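PDB 5XIL: putative prolyl-tRNA synthetase from Leishmania major, which probably catalyses the ATP-dependent attachment of L-proline to tRNA(Pro), releasing AMP and diphosphate. Local coordinates for residues M135-I140 against F156-G161; F150-E155 against S265-G270; G197-K202 against D209-V214. All coordinates share one frame; numbering follows the deposited sequence. Where two conformers were deposited one is given.

Interaction 1: M135-I140 against F156-G161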
ATOM      1  N   MET A 135       0.475  10.124  -4.464  1.00 15.00           N
ATOM      2  CA  MET A 135       1.646   9.467  -3.925  1.00 17.16           C
ATOM      3  C   MET A 135       1.420   9.118  -2.463  1.00 16.75           C
ATOM      4  O   MET A 135       0.815   9.899  -1.743  1.00 14.66           O
ATOM      5  CB  MET A 135       2.805  10.448  -3.965  1.00 20.82           C
ATOM      6  CG  MET A 135       3.241  10.794  -5.332  1.00 27.29           C
ATOM      7  SD  MET A 135       4.616  12.000  -5.264  1.00 40.90           S
ATOM      8  CE  MET A 135       3.792  13.389  -4.544  1.00 35.19           C
ATOM      9  N   TRP A 136       1.818   7.931  -2.074  1.00 17.17           N
ATOM     10  CA  TRP A 136       1.874   7.486  -0.679  1.00 18.72           C
ATOM     11  C   TRP A 136       3.301   7.625  -0.248  1.00 23.36           C
ATOM     12  O   TRP A 136       4.178   6.979  -0.792  1.00 24.73           O
ATOM     13  CB  TRP A 136       1.394   6.044  -0.539  1.00 17.95           C
ATOM     14  CG  TRP A 136      -0.069   5.911  -0.745  1.00 19.36           C
ATOM     15  CD1 TRP A 136      -0.705   5.600  -1.916  1.00 19.22           C
ATOM     16  CD2 TRP A 136      -1.120   6.129   0.224  1.00 19.21           C
ATOM     17  NE1 TRP A 136      -2.051   5.607  -1.725  1.00 18.53           N
ATOM     18  CE2 TRP A 136      -2.342   5.900  -0.427  1.00 20.12           C
ATOM     19  CE3 TRP A 136      -1.138   6.437   1.568  1.00 21.80           C
ATOM     20  CZ2 TRP A 136      -3.567   5.997   0.222  1.00 17.78           C
ATOM     21  CZ3 TRP A 136      -2.355   6.561   2.203  1.00 20.93           C
ATOM     22  CH2 TRP A 136      -3.553   6.346   1.525  1.00 21.39           C
ATOM     23  N   ASN A 137       3.623   8.528   0.647  1.00 26.52           N
ATOM     24  CA  ASN A 137       5.028   8.566   1.017  1.00 33.62           C
ATOM     25  C   ASN A 137       5.291   9.118   2.367  1.00 36.20           C
ATOM     26  O   ASN A 137       4.365   9.447   3.090  1.00 29.12           O
ATOM     27  CB  ASN A 137       5.868   9.271  -0.038  1.00 39.99           C
ATOM     28  CG  ASN A 137       5.408  10.672  -0.302  1.00 41.90           C
ATOM     29  OD1 ASN A 137       5.049  11.410   0.617  1.00 46.92           O
ATOM     30  ND2 ASN A 137       5.461  11.063  -1.563  1.00 38.39           N
ATOM     31  N   ASN A 138       6.569   9.212   2.711  1.00 45.10           N
ATOM     32  CA  ASN A 138       6.958   9.702   4.019  1.00 49.07           C
ATOM     33  C   ASN A 138       7.620  11.061   3.986  1.00 51.83           C
ATOM     34  O   ASN A 138       8.702  11.217   3.440  1.00 59.16           O
ATOM     35  CB  ASN A 138       7.800   8.661   4.739  1.00 52.75           C
ATOM     36  CG  ASN A 138       8.941   8.174   3.918  1.00 56.39           C
ATOM     37  OD1 ASN A 138       8.811   7.250   3.111  1.00 48.50           O
ATOM     38  ND2 ASN A 138      10.083   8.795   4.117  1.00 68.39           N
ATOM     39  N   VAL A 139       6.916  12.041   4.561  1.00 48.05           N
ATOM     40  CA  VAL A 139       7.414  13.375   4.805  1.00 51.54           C
ATOM     41  C   VAL A 139       8.361  13.507   6.050  1.00 47.94           C
ATOM     42  O   VAL A 139       8.161  12.884   7.108  1.00 37.51           O
ATOM     43  CB  VAL A 139       6.221  14.363   4.941  1.00 50.10           C
ATOM     44  CG1 VAL A 139       6.638  15.661   5.614  1.00 53.40           C
ATOM     45  CG2 VAL A 139       5.614  14.633   3.570  1.00 55.48           C
ATOM     46  N   ILE A 140       9.381  14.344   5.853  1.00 48.88           N
ATOM     47  CA  ILE A 140      10.234  14.869   6.901  1.00 48.11           C
ATOM     48  C   ILE A 140      10.078  16.406   6.903  1.00 54.58           C
ATOM     49  O   ILE A 140      10.394  17.098   5.926  1.00 45.99           O
ATOM     50  CB  ILE A 140      11.722  14.414   6.768  1.00 51.13           C
ATOM     51  CG1 ILE A 140      12.630  15.196   7.763  1.00 51.64           C
ATOM     52  CG2 ILE A 140      12.242  14.561   5.334  1.00 49.56           C
ATOM     53  CD1 ILE A 140      12.695  14.640   9.176  1.00 53.50           C
ATOM     54  N   PHE A 156       6.601  11.605   9.227  1.00 33.08           N
ATOM     55  CA  PHE A 156       5.339  10.924   9.230  1.00 31.41           C
ATOM     56  C   PHE A 156       5.070  10.383   7.837  1.00 27.33           C
ATOM     57  O   PHE A 156       5.848  10.568   6.943  1.00 29.77           O
ATOM     58  CB  PHE A 156       4.211  11.854   9.735  1.00 33.29           C
ATOM     59  CG  PHE A 156       4.036  13.103   8.933  1.00 32.01           C
ATOM     60  CD1 PHE A 156       3.215  13.116   7.799  1.00 32.65           C
ATOM     61  CD2 PHE A 156       4.700  14.284   9.293  1.00 34.31           C
ATOM     62  CE1 PHE A 156       3.029  14.279   7.051  1.00 30.52           C
ATOM     63  CE2 PHE A 156       4.528  15.446   8.557  1.00 34.58           C
ATOM     64  CZ  PHE A 156       3.704  15.449   7.424  1.00 37.90           C
ATOM     65  N   LEU A 157       3.977   9.676   7.707  1.00 23.50           N
ATOM     66  CA  LEU A 157       3.537   9.099   6.457  1.00 22.03           C
ATOM     67  C   LEU A 157       2.275   9.766   6.053  1.00 19.41           C
ATOM     68  O   LEU A 157       1.424  10.107   6.889  1.00 17.47           O
ATOM     69  CB  LEU A 157       3.221   7.617   6.636  1.00 22.68           C
ATOM     70  CG  LEU A 157       4.187   6.647   7.320  1.00 27.29           C
ATOM     71  CD1 LEU A 157       3.889   5.232   6.830  1.00 29.77           C
ATOM     72  CD2 LEU A 157       5.553   6.959   6.889  1.00 31.90           C
ATOM     73  N   TRP A 158       2.112   9.919   4.759  1.00 16.49           N
ATOM     74  CA  TRP A 158       0.907  10.498   4.234  1.00 18.01           C
ATOM     75  C   TRP A 158       0.709  10.137   2.789  1.00 16.65           C
ATOM     76  O   TRP A 158       1.465   9.355   2.208  1.00 18.10           O
ATOM     77  CB  TRP A 158       0.892  11.980   4.463  1.00 19.30           C
ATOM     78  CG  TRP A 158       1.543  12.878   3.497  1.00 21.86           C
ATOM     79  CD1 TRP A 158       2.635  12.657   2.741  1.00 24.93           C
ATOM     80  CD2 TRP A 158       1.148  14.239   3.274  1.00 24.30           C
ATOM     81  NE1 TRP A 158       2.939  13.810   1.991  1.00 24.99           N
ATOM     82  CE2 TRP A 158       2.049  14.799   2.348  1.00 25.67           C
ATOM     83  CE3 TRP A 158       0.082  15.045   3.773  1.00 29.62           C
ATOM     84  CZ2 TRP A 158       1.908  16.141   1.872  1.00 29.54           C
ATOM     85  CZ3 TRP A 158      -0.039  16.395   3.309  1.00 30.59           C
ATOM     86  CH2 TRP A 158       0.890  16.911   2.382  1.00 30.19           C
ATOM     87  N   GLN A 159      -0.365  10.650   2.299  1.00 16.56           N
ATOM     88  CA  GLN A 159      -0.798  10.501   1.000  1.00 16.08           C
ATOM     89  C   GLN A 159      -1.083  11.921   0.480  1.00 15.24           C
ATOM     90  O   GLN A 159      -1.654  12.746   1.179  1.00 11.62           O
ATOM     91  CB  GLN A 159      -2.126   9.729   1.121  1.00 19.55           C
ATOM     92  CG  GLN A 159      -3.135   9.805   0.072  1.00 18.32           C
ATOM     93  CD  GLN A 159      -3.870  11.087   0.030  1.00 16.12           C
ATOM     94  OE1 GLN A 159      -4.556  11.474   0.971  1.00 16.42           O
ATOM     95  NE2 GLN A 159      -3.746  11.761  -1.076  1.00 14.83           N
ATOM     96  N   GLU A 160      -0.543  12.242  -0.667  1.00 13.64           N
ATOM     97  CA  GLU A 160      -0.937  13.541  -1.215  1.00 15.52           C
ATOM     98  C   GLU A 160      -1.201  13.432  -2.721  1.00 12.75           C
ATOM     99  O   GLU A 160      -0.485  12.730  -3.413  1.00 13.53           O
ATOM    100  CB  GLU A 160       0.161  14.564  -0.955  1.00 18.60           C
ATOM    101  CG  GLU A 160       1.416  14.282  -1.676  1.00 22.40           C
ATOM    102  CD  GLU A 160       2.524  15.369  -1.489  1.00 26.56           C
ATOM    103  OE1 GLU A 160       2.281  16.601  -1.711  1.00 23.73           O
ATOM    104  OE2 GLU A 160       3.626  14.914  -1.086  1.00 28.09           O
ATOM    105  N   GLY A 161      -2.248  14.058  -3.153  1.00 11.95           N
ATOM    106  CA  GLY A 161      -2.738  14.022  -4.494  1.00 11.42           C
ATOM    107  C   GLY A 161      -2.600  15.433  -5.050  1.00 12.22           C
ATOM    108  O   GLY A 161      -2.768  16.434  -4.327  1.00  9.77           O
TER
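Q159 lays its CB over the six-membered ring of W136, 3.5 Å from the centroid and close to the normal, a CH-pi contact between strands 131-139 and 156-165. The two strands form an antiparallel hairpin whose topology and sequence are consistent with motif 2 of class II aminoacyl-tRNA synthetases. Glutamine suits this place because its methylenes can lie on the indole while its amide stays polar. An extended chi1 of 157° and a bend at chi2 carry that amide past the ring to Y182 and N134. On the face that carries M135, N137, V139, F156, W158 and E160, V139 sets its CB over the F156 ring, 4.0 Å from the centroid, while its CG2 methyl comes within 3.2 Å of W158 NE1, so the branched valine fills the angle between two aromatics. N137 OD1 lies at the indole edge, 3.4 Å from W158 CD1.

Backbone bonds fix this register. W158 N donates to N137 O at 2.8 Å, and N137 N returns a bond to W158 O; M135 and E160 form a second reciprocal pair, with E160 N 2.9 Å from M135 O. The next shell holds the flat groups in place. The W158 indole is sandwiched between E160 CB on one face and F156 CE1 on the other, and helix 40-60 packs against W136, L157 and Q159. L157 also touches Y66 of the second subunit. At the far end of the pair, M135 bends at chi3 and sets its CE methyl 3.8 Å from E160 OE2. That carboxylate oxygen is bound by S111 OG and also accepts a weak bond from W158 NE1, 3.3 Å long and bent to 130° at the hydrogen.

Interaction 2: F150-E155 against S265-G270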
ATOM      1  N   PHE A 150       2.071  10.913  16.382  1.00 20.84           N
ATOM      2  CA  PHE A 150       0.880  10.907  15.522  1.00 20.42           C
ATOM      3  C   PHE A 150       0.099  12.169  15.492  1.00 25.85           C
ATOM      4  O   PHE A 150      -1.056  12.120  15.038  1.00 41.25           O
ATOM      5  CB  PHE A 150      -0.143   9.855  15.962  1.00 18.94           C
ATOM      6  CG  PHE A 150       0.392   8.481  16.060  1.00 18.36           C
ATOM      7  CD1 PHE A 150       0.982   7.908  14.977  1.00 21.58           C
ATOM      8  CD2 PHE A 150       0.290   7.779  17.203  1.00 20.28           C
ATOM      9  CE1 PHE A 150       1.454   6.607  15.005  1.00 22.48           C
ATOM     10  CE2 PHE A 150       0.765   6.481  17.275  1.00 22.11           C
ATOM     11  CZ  PHE A 150       1.367   5.889  16.145  1.00 20.31           C
ATOM     12  N   ILE A 151       0.557  13.230  16.114  1.00 23.90           N
ATOM     13  CA  ILE A 151      -0.166  14.475  16.017  1.00 29.58           C
ATOM     14  C   ILE A 151       0.699  15.435  15.230  1.00 31.78           C
ATOM     15  O   ILE A 151       0.313  15.809  14.095  1.00 33.26           O
ATOM     16  CB  ILE A 151      -0.585  15.034  17.372  1.00 31.62           C
ATOM     17  CG1 ILE A 151      -1.621  14.082  18.004  1.00 29.32           C
ATOM     18  CG2 ILE A 151      -1.237  16.402  17.161  1.00 35.59           C
ATOM     19  CD1 ILE A 151      -2.928  13.938  17.190  1.00 31.75           C
ATOM     20  N   ARG A 152       1.861  15.737  15.786  1.00 35.21           N
ATOM     21  CA  ARG A 152       2.865  16.635  15.158  1.00 39.98           C
ATOM     22  C   ARG A 152       4.238  16.056  15.373  1.00 32.98           C
ATOM     23  O   ARG A 152       4.749  16.021  16.485  1.00 31.32           O
ATOM     24  CB  ARG A 152       2.863  18.005  15.824  1.00 47.07           C
ATOM     25  CG  ARG A 152       3.073  19.182  14.868  1.00 54.38           C
ATOM     26  CD  ARG A 152       1.790  19.991  14.805  1.00 61.19           C
ATOM     27  NE  ARG A 152       1.341  20.206  16.187  1.00 72.23           N
ATOM     28  CZ  ARG A 152       0.080  20.324  16.594  1.00 72.23           C
ATOM     29  NH1 ARG A 152      -0.916  20.275  15.718  1.00 79.13           N
ATOM     30  NH2 ARG A 152      -0.173  20.511  17.892  1.00 73.78           N
ATOM     31  N   THR A 153       4.837  15.578  14.301  1.00 33.84           N
ATOM     32  CA  THR A 153       6.106  14.873  14.415  1.00 34.75           C
ATOM     33  C   THR A 153       6.976  15.297  13.298  1.00 32.88           C
ATOM     34  O   THR A 153       6.475  15.822  12.281  1.00 27.61           O
ATOM     35  CB  THR A 153       5.910  13.344  14.352  1.00 37.29           C
ATOM     36  OG1 THR A 153       5.455  12.973  13.037  1.00 37.55           O
ATOM     37  CG2 THR A 153       4.872  12.959  15.317  1.00 38.42           C
ATOM     38  N   ARG A 154       8.272  15.024  13.477  1.00 31.34           N
ATOM     39  CA  ARG A 154       9.302  15.421  12.510  1.00 34.14           C
ATOM     40  C   ARG A 154       9.202  14.539  11.256  1.00 38.48           C
ATOM     41  O   ARG A 154       9.393  15.021  10.158  1.00 38.28           O
ATOM     42  CB  ARG A 154      10.710  15.345  13.110  1.00 33.46           C
ATOM     43  N   GLU A 155       8.889  13.255  11.419  1.00 37.85           N
ATOM     44  CA  GLU A 155       8.675  12.363  10.282  1.00 45.40           C
ATOM     45  C   GLU A 155       7.275  11.718  10.364  1.00 39.56           C
ATOM     46  O   GLU A 155       6.802  11.343  11.445  1.00 39.94           O
ATOM     47  CB  GLU A 155       9.750  11.270  10.278  1.00 51.13           C
ATOM     48  CG  GLU A 155       9.888  10.533   8.958  1.00 56.08           C
ATOM     49  CD  GLU A 155      10.896   9.417   9.084  1.00 61.24           C
ATOM     50  OE1 GLU A 155      10.637   8.473   9.849  1.00 66.75           O
ATOM     51  OE2 GLU A 155      11.963   9.497   8.453  1.00 66.11           O
ATOM     52  N   SER A 265      -2.751  12.281   6.584  1.00 11.70           N
ATOM     53  CA  SER A 265      -1.548  11.701   7.170  1.00 11.22           C
ATOM     54  C   SER A 265      -1.866  10.799   8.391  1.00 11.46           C
ATOM     55  O   SER A 265      -2.998  10.697   8.772  1.00 11.28           O
ATOM     56  CB  SER A 265      -0.633  12.804   7.629  1.00 11.34           C
ATOM     57  OG  SER A 265      -1.053  13.401   8.851  1.00 12.51           O
ATOM     58  N   THR A 266      -0.817  10.250   8.994  1.00 12.35           N
ATOM     59  CA  THR A 266      -0.929   9.437  10.196  1.00 12.94           C
ATOM     60  C   THR A 266      -1.407  10.229  11.411  1.00 13.40           C
ATOM     61  O   THR A 266      -1.641   9.644  12.489  1.00 13.31           O
ATOM     62  CB  THR A 266       0.410   8.787  10.510  1.00 13.16           C
ATOM     63  OG1 THR A 266       1.428   9.726  10.278  1.00 13.42           O
ATOM     64  CG2 THR A 266       0.589   7.618   9.600  1.00 13.05           C
ATOM     65  N   ARG A 267      -1.610  11.538  11.253  1.00 13.26           N
ATOM     66  CA  ARG A 267      -2.369  12.256  12.233  1.00 14.08           C
ATOM     67  C   ARG A 267      -3.744  11.591  12.528  1.00 13.49           C
ATOM     68  O   ARG A 267      -4.267  11.700  13.660  1.00 11.71           O
ATOM     69  CB  ARG A 267      -2.574  13.722  11.844  1.00 16.78           C
ATOM     70  CG  ARG A 267      -3.683  14.380  12.652  1.00 20.75           C
ATOM     71  CD  ARG A 267      -3.903  15.787  12.271  1.00 25.10           C
ATOM     72  NE  ARG A 267      -2.757  16.507  12.776  1.00 30.32           N
ATOM     73  CZ  ARG A 267      -2.677  17.809  12.785  1.00 31.77           C
ATOM     74  NH1 ARG A 267      -3.681  18.516  12.316  1.00 31.10           N
ATOM     75  NH2 ARG A 267      -1.583  18.378  13.276  1.00 35.22           N
ATOM     76  N   VAL A 268      -4.341  10.901  11.507  1.00 11.30           N
ATOM     77  CA  VAL A 268      -5.602  10.272  11.775  1.00 11.40           C
ATOM     78  C   VAL A 268      -5.490   9.305  12.954  1.00 11.78           C
ATOM     79  O   VAL A 268      -6.496   9.102  13.687  1.00 11.62           O
ATOM     80  CB  VAL A 268      -6.226   9.554  10.534  1.00 11.51           C
ATOM     81  CG1 VAL A 268      -6.395  10.464   9.331  1.00 10.86           C
ATOM     82  CG2 VAL A 268      -5.400   8.372  10.158  1.00 12.25           C
ATOM     83  N   ILE A 269      -4.340   8.681  13.141  1.00 12.23           N
ATOM     84  CA  ILE A 269      -4.193   7.697  14.186  1.00 11.91           C
ATOM     85  C   ILE A 269      -4.230   8.413  15.563  1.00 12.96           C
ATOM     86  O   ILE A 269      -4.843   7.943  16.502  1.00 10.98           O
ATOM     87  CB  ILE A 269      -2.868   6.877  14.042  1.00 12.24           C
ATOM     88  CG1 ILE A 269      -2.865   6.110  12.683  1.00 11.52           C
ATOM     89  CG2 ILE A 269      -2.637   5.994  15.256  1.00 13.01           C
ATOM     90  CD1 ILE A 269      -1.581   5.448  12.402  1.00 11.89           C
ATOM     91  N   GLY A 270      -3.494   9.510  15.678  1.00 12.29           N
ATOM     92  CA  GLY A 270      -3.500  10.284  16.923  1.00 13.82           C
ATOM     93  C   GLY A 270      -4.913  10.794  17.270  1.00 11.79           C
ATOM     94  O   GLY A 270      -5.328  10.743  18.424  1.00 13.02           O
TER
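I151 O accepts two bonds from one guanidinium: R267 NH2 at 3.3 Å and, more weakly, R267 NE at 3.4 Å. The oxygen lies in the guanidinium plane, at the edge these two nitrogens share, although NH2 sits well above the carbonyl plane. R267 reaches it because CG is anti to the backbone N (chi1 164°) and the long chain bends at chi3; its remaining nitrogen, NH1, is held by Q226 O. I151 and R152 form a classic beta bulge.

R267 opens helix 267-276, and S265 OG caps that start by accepting from R267 N at 3.1 Å. From its sequence and its place after strand 253-265, this strand-helix unit is consistent with motif 3 of the class II core. Beside this polar grip, I269 places CG2 over the centre of the F150 ring, 3.8 Å from the centroid and only 5° off the normal. G270 has no side chain, which leaves room for F150 O and for I151 CD1, 3.7 Å from G270 CA.

R152 NH1 comes within 3.2 Å of R267 NH2, two donors with their guanidinium planes nearly perpendicular. R152 is exposed, where solvent probably screens the like charges, whereas R267 is held by neutral carbonyl oxygens, which orient it and would leave its positive charge largely in place.

Interaction 3: G197-K202 against D209-V214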
ATOM      1  N   GLY A 197     -16.079  21.587   6.242  1.00 12.43           N
ATOM      2  CA  GLY A 197     -16.263  23.038   6.033  1.00 11.62           C
ATOM      3  C   GLY A 197     -15.141  23.638   5.200  1.00 11.63           C
ATOM      4  O   GLY A 197     -14.313  22.922   4.626  1.00 11.34           O
ATOM      5  N   ARG A 198     -15.177  24.962   5.090  1.00 12.29           N
ATOM      6  CA  ARG A 198     -14.201  25.696   4.338  0.55 12.15           C
ATOM      7  C   ARG A 198     -13.374  26.551   5.281  1.00 11.69           C
ATOM      8  O   ARG A 198     -13.892  27.198   6.214  1.00 11.93           O
ATOM      9  CB  ARG A 198     -14.899  26.614   3.326  0.55 12.87           C
ATOM     10  CG  ARG A 198     -13.959  27.192   2.300  0.55 13.29           C
ATOM     11  CD  ARG A 198     -14.610  28.224   1.368  0.55 14.98           C
ATOM     12  NE  ARG A 198     -15.549  29.144   2.006  0.55 14.29           N
ATOM     13  CZ  ARG A 198     -16.878  29.040   1.985  0.55 14.53           C
ATOM     14  NH1 ARG A 198     -17.475  27.997   1.406  0.55 14.85           N
ATOM     15  NH2 ARG A 198     -17.617  29.965   2.602  0.55 13.93           N
ATOM     16  N   LYS A 199     -12.082  26.596   5.045  1.00 11.91           N
ATOM     17  CA  LYS A 199     -11.250  27.433   5.825  1.00 11.23           C
ATOM     18  C   LYS A 199     -11.555  28.916   5.509  1.00 12.15           C
ATOM     19  O   LYS A 199     -11.978  29.251   4.386  1.00 11.38           O
ATOM     20  CB  LYS A 199      -9.774  27.158   5.610  1.00 11.39           C
ATOM     21  CG  LYS A 199      -9.290  25.791   6.068  1.00 12.15           C
ATOM     22  CD  LYS A 199      -9.270  25.674   7.566  1.00 13.04           C
ATOM     23  CE  LYS A 199      -8.296  24.573   7.956  1.00 13.79           C
ATOM     24  NZ  LYS A 199      -8.336  24.327   9.419  1.00 12.96           N
ATOM     25  N   THR A 200     -11.424  29.776   6.513  1.00 11.42           N
ATOM     26  CA  THR A 200     -11.422  31.234   6.203  1.00 14.19           C
ATOM     27  C   THR A 200     -10.248  31.611   5.301  1.00 13.60           C
ATOM     28  O   THR A 200      -9.201  30.893   5.190  1.00 13.31           O
ATOM     29  CB  THR A 200     -11.341  32.090   7.493  1.00 13.93           C
ATOM     30  OG1 THR A 200     -10.070  31.874   8.112  1.00 13.80           O
ATOM     31  CG2 THR A 200     -12.469  31.751   8.438  1.00 13.59           C
ATOM     32  N   GLU A 201     -10.342  32.798   4.709  1.00 15.23           N
ATOM     33  CA  GLU A 201      -9.176  33.367   3.976  0.50 15.60           C
ATOM     34  C   GLU A 201      -7.898  33.321   4.764  1.00 14.65           C
ATOM     35  O   GLU A 201      -6.833  32.938   4.249  1.00 16.64           O
ATOM     36  CB  GLU A 201      -9.471  34.820   3.550  0.50 17.27           C
ATOM     37  CG  GLU A 201     -10.352  34.938   2.343  0.50 17.79           C
ATOM     38  CD  GLU A 201      -9.711  34.420   1.064  0.50 19.33           C
ATOM     39  OE1 GLU A 201      -8.536  34.704   0.755  0.50 22.17           O
ATOM     40  OE2 GLU A 201     -10.431  33.744   0.320  0.50 18.34           O
ATOM     41  N   LYS A 202      -7.968  33.686   6.048  1.00 14.86           N
ATOM     42  CA  LYS A 202      -6.783  33.692   6.907  1.00 16.33           C
ATOM     43  C   LYS A 202      -6.195  32.260   7.063  1.00 16.43           C
ATOM     44  O   LYS A 202      -5.015  32.036   7.109  1.00 14.72           O
ATOM     45  CB  LYS A 202      -7.169  34.234   8.331  1.00 17.72           C
ATOM     46  CG  LYS A 202      -5.998  34.261   9.323  1.00 22.15           C
ATOM     47  CD  LYS A 202      -6.406  34.885  10.657  1.00 27.42           C
ATOM     48  CE  LYS A 202      -5.258  35.007  11.675  1.00 31.27           C
ATOM     49  NZ  LYS A 202      -5.547  35.699  13.035  1.00 36.27           N
ATOM     50  N   ASP A 209      -6.671  29.141  -3.837  1.00 14.98           N
ATOM     51  CA  ASP A 209      -7.832  29.980  -3.809  1.00 15.33           C
ATOM     52  C   ASP A 209      -8.710  29.673  -2.551  1.00 14.88           C
ATOM     53  O   ASP A 209      -9.194  30.591  -1.911  1.00 13.24           O
ATOM     54  CB  ASP A 209      -8.669  29.826  -5.042  1.00 18.57           C
ATOM     55  CG  ASP A 209      -8.075  30.612  -6.246  1.00 19.95           C
ATOM     56  OD1 ASP A 209      -7.191  31.458  -6.020  1.00 22.34           O
ATOM     57  OD2 ASP A 209      -8.485  30.336  -7.359  1.00 23.60           O
ATOM     58  N   TYR A 210      -8.942  28.389  -2.210  1.00 13.29           N
ATOM     59  CA  TYR A 210      -9.683  28.090  -0.992  1.00 12.18           C
ATOM     60  C   TYR A 210      -9.308  26.686  -0.541  1.00 12.04           C
ATOM     61  O   TYR A 210      -8.826  25.897  -1.329  1.00 11.69           O
ATOM     62  CB  TYR A 210     -11.220  28.265  -1.108  1.00 14.14           C
ATOM     63  CG  TYR A 210     -11.933  27.385  -2.109  1.00 15.94           C
ATOM     64  CD1 TYR A 210     -12.354  26.086  -1.786  1.00 14.81           C
ATOM     65  CD2 TYR A 210     -12.115  27.820  -3.422  1.00 16.03           C
ATOM     66  CE1 TYR A 210     -12.987  25.302  -2.726  1.00 15.41           C
ATOM     67  CE2 TYR A 210     -12.785  27.057  -4.346  1.00 16.59           C
ATOM     68  CZ  TYR A 210     -13.171  25.788  -4.024  1.00 16.60           C
ATOM     69  OH  TYR A 210     -13.772  24.977  -4.942  1.00 18.54           O
ATOM     70  N   THR A 211      -9.468  26.456   0.754  1.00 12.09           N
ATOM     71  CA  THR A 211      -9.101  25.200   1.388  1.00 11.94           C
ATOM     72  C   THR A 211     -10.377  24.653   2.075  1.00 11.43           C
ATOM     73  O   THR A 211     -11.116  25.371   2.732  1.00 10.69           O
ATOM     74  CB  THR A 211      -7.955  25.344   2.362  1.00 12.23           C
ATOM     75  OG1 THR A 211      -6.731  25.615   1.698  1.00 11.35           O
ATOM     76  CG2 THR A 211      -7.811  24.054   3.144  1.00 12.37           C
ATOM     77  N   THR A 212     -10.675  23.383   1.819  1.00 10.91           N
ATOM     78  CA  THR A 212     -11.754  22.690   2.501  1.00 11.14           C
ATOM     79  C   THR A 212     -11.121  21.699   3.496  1.00 10.85           C
ATOM     80  O   THR A 212      -9.972  21.244   3.315  1.00  8.96           O
ATOM     81  CB  THR A 212     -12.739  21.952   1.550  1.00 12.00           C
ATOM     82  OG1 THR A 212     -12.080  20.825   0.938  1.00 12.41           O
ATOM     83  CG2 THR A 212     -13.297  22.814   0.539  1.00 12.70           C
ATOM     84  N   THR A 213     -11.849  21.376   4.548  1.00 11.01           N
ATOM     85  CA  THR A 213     -11.272  20.668   5.695  1.00 11.19           C
ATOM     86  C   THR A 213     -12.333  19.799   6.400  1.00  9.96           C
ATOM     87  O   THR A 213     -13.553  20.027   6.274  1.00  9.17           O
ATOM     88  CB  THR A 213     -10.702  21.707   6.673  1.00 11.90           C
ATOM     89  OG1 THR A 213     -10.031  21.092   7.779  1.00 13.28           O
ATOM     90  CG2 THR A 213     -11.793  22.602   7.235  1.00 12.53           C
ATOM     91  N   VAL A 214     -11.856  18.821   7.173  1.00 11.05           N
ATOM     92  CA  VAL A 214     -12.645  18.054   8.073  1.00 10.80           C
ATOM     93  C   VAL A 214     -12.043  18.310   9.462  1.00 11.51           C
ATOM     94  O   VAL A 214     -10.882  18.032   9.691  1.00 12.07           O
ATOM     95  CB  VAL A 214     -12.730  16.533   7.749  1.00 10.87           C
ATOM     96  CG1 VAL A 214     -13.657  16.334   6.583  1.00 11.46           C
ATOM     97  CG2 VAL A 214     -11.389  15.982   7.402  1.00 10.68           C
TER
HETATM   98  O   HOH W   1     -10.465  28.893   2.094  1.00 13.12           O
HETATM   99  O   HOH W   2     -10.440  31.243   0.682  1.00 24.87           O
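G197 and T213 bond to each other in both directions: G197 N donates to T213 O at 3.0 Å and T213 N to G197 O at 2.9 Å. They belong to a beta hairpin of strands 195-198 and 210-218. Two residues on, K199 N gives its hydrogen to T211 O at 2.8 Å, straight at 166°. The direct pairing then gives way to water. One water donates to K199 O at 2.8 Å and accepts from T211 N at 3.0 Å, standing in for the return bond of this pair, T211 N to K199 O, as the strands part. A second water donates to D209 O at 2.9 Å; its link to E201 is less certain, since that side chain has two conformers. K204 NZ makes a salt bridge with E201 OE1 and also donates to D209 O.

K199 and T211 lie side by side, CG against methyl CG2 at 3.7 Å. The lysine bends at chi2 and crosses T213 at about a right angle, its aliphatic length against the threonine while NZ goes on to a salt bridge with E215 and a bond to Q226. Threonine suits this strand because it fills space with its methyl and bonds with its hydroxyl. T213 OG1 pairs with E215 OE2, T211 OG1 with H231 ND1 and F205 N, and T212 OG1 with S230 O, so the buried hydroxyls are all satisfied.

T213 CG2 rests 3.6 Å from G197 O. Beyond the hairpin, strand 223-234 bonds to strand 210-218, strand 475-480 pairs with strand 195-198 through R198 and I479, and helix 168-189 packs on Y210, T212 and V214.

All three contacts lie in the class II catalytic core. Interactions 1 and 2 are neighbours, with centres about 11 Å apart. They interleave along the chain and join where L157 O probably accepts a bond from T266 N, so the hairpin of 135-140 and 156-161 is tied to the start of helix 267-276, which follows strand 253-265, the neighbour of 156-165 in the sheet. Interaction 3 comes later than interaction 1 but falls between the two segments of interaction 2; its centre is about 21 Å from each. Strand 223-234 bridges the gap: Q226 accepts from R267 through its carbonyl and from K199 through its side chain, linking interactions 2 and 3 within the core.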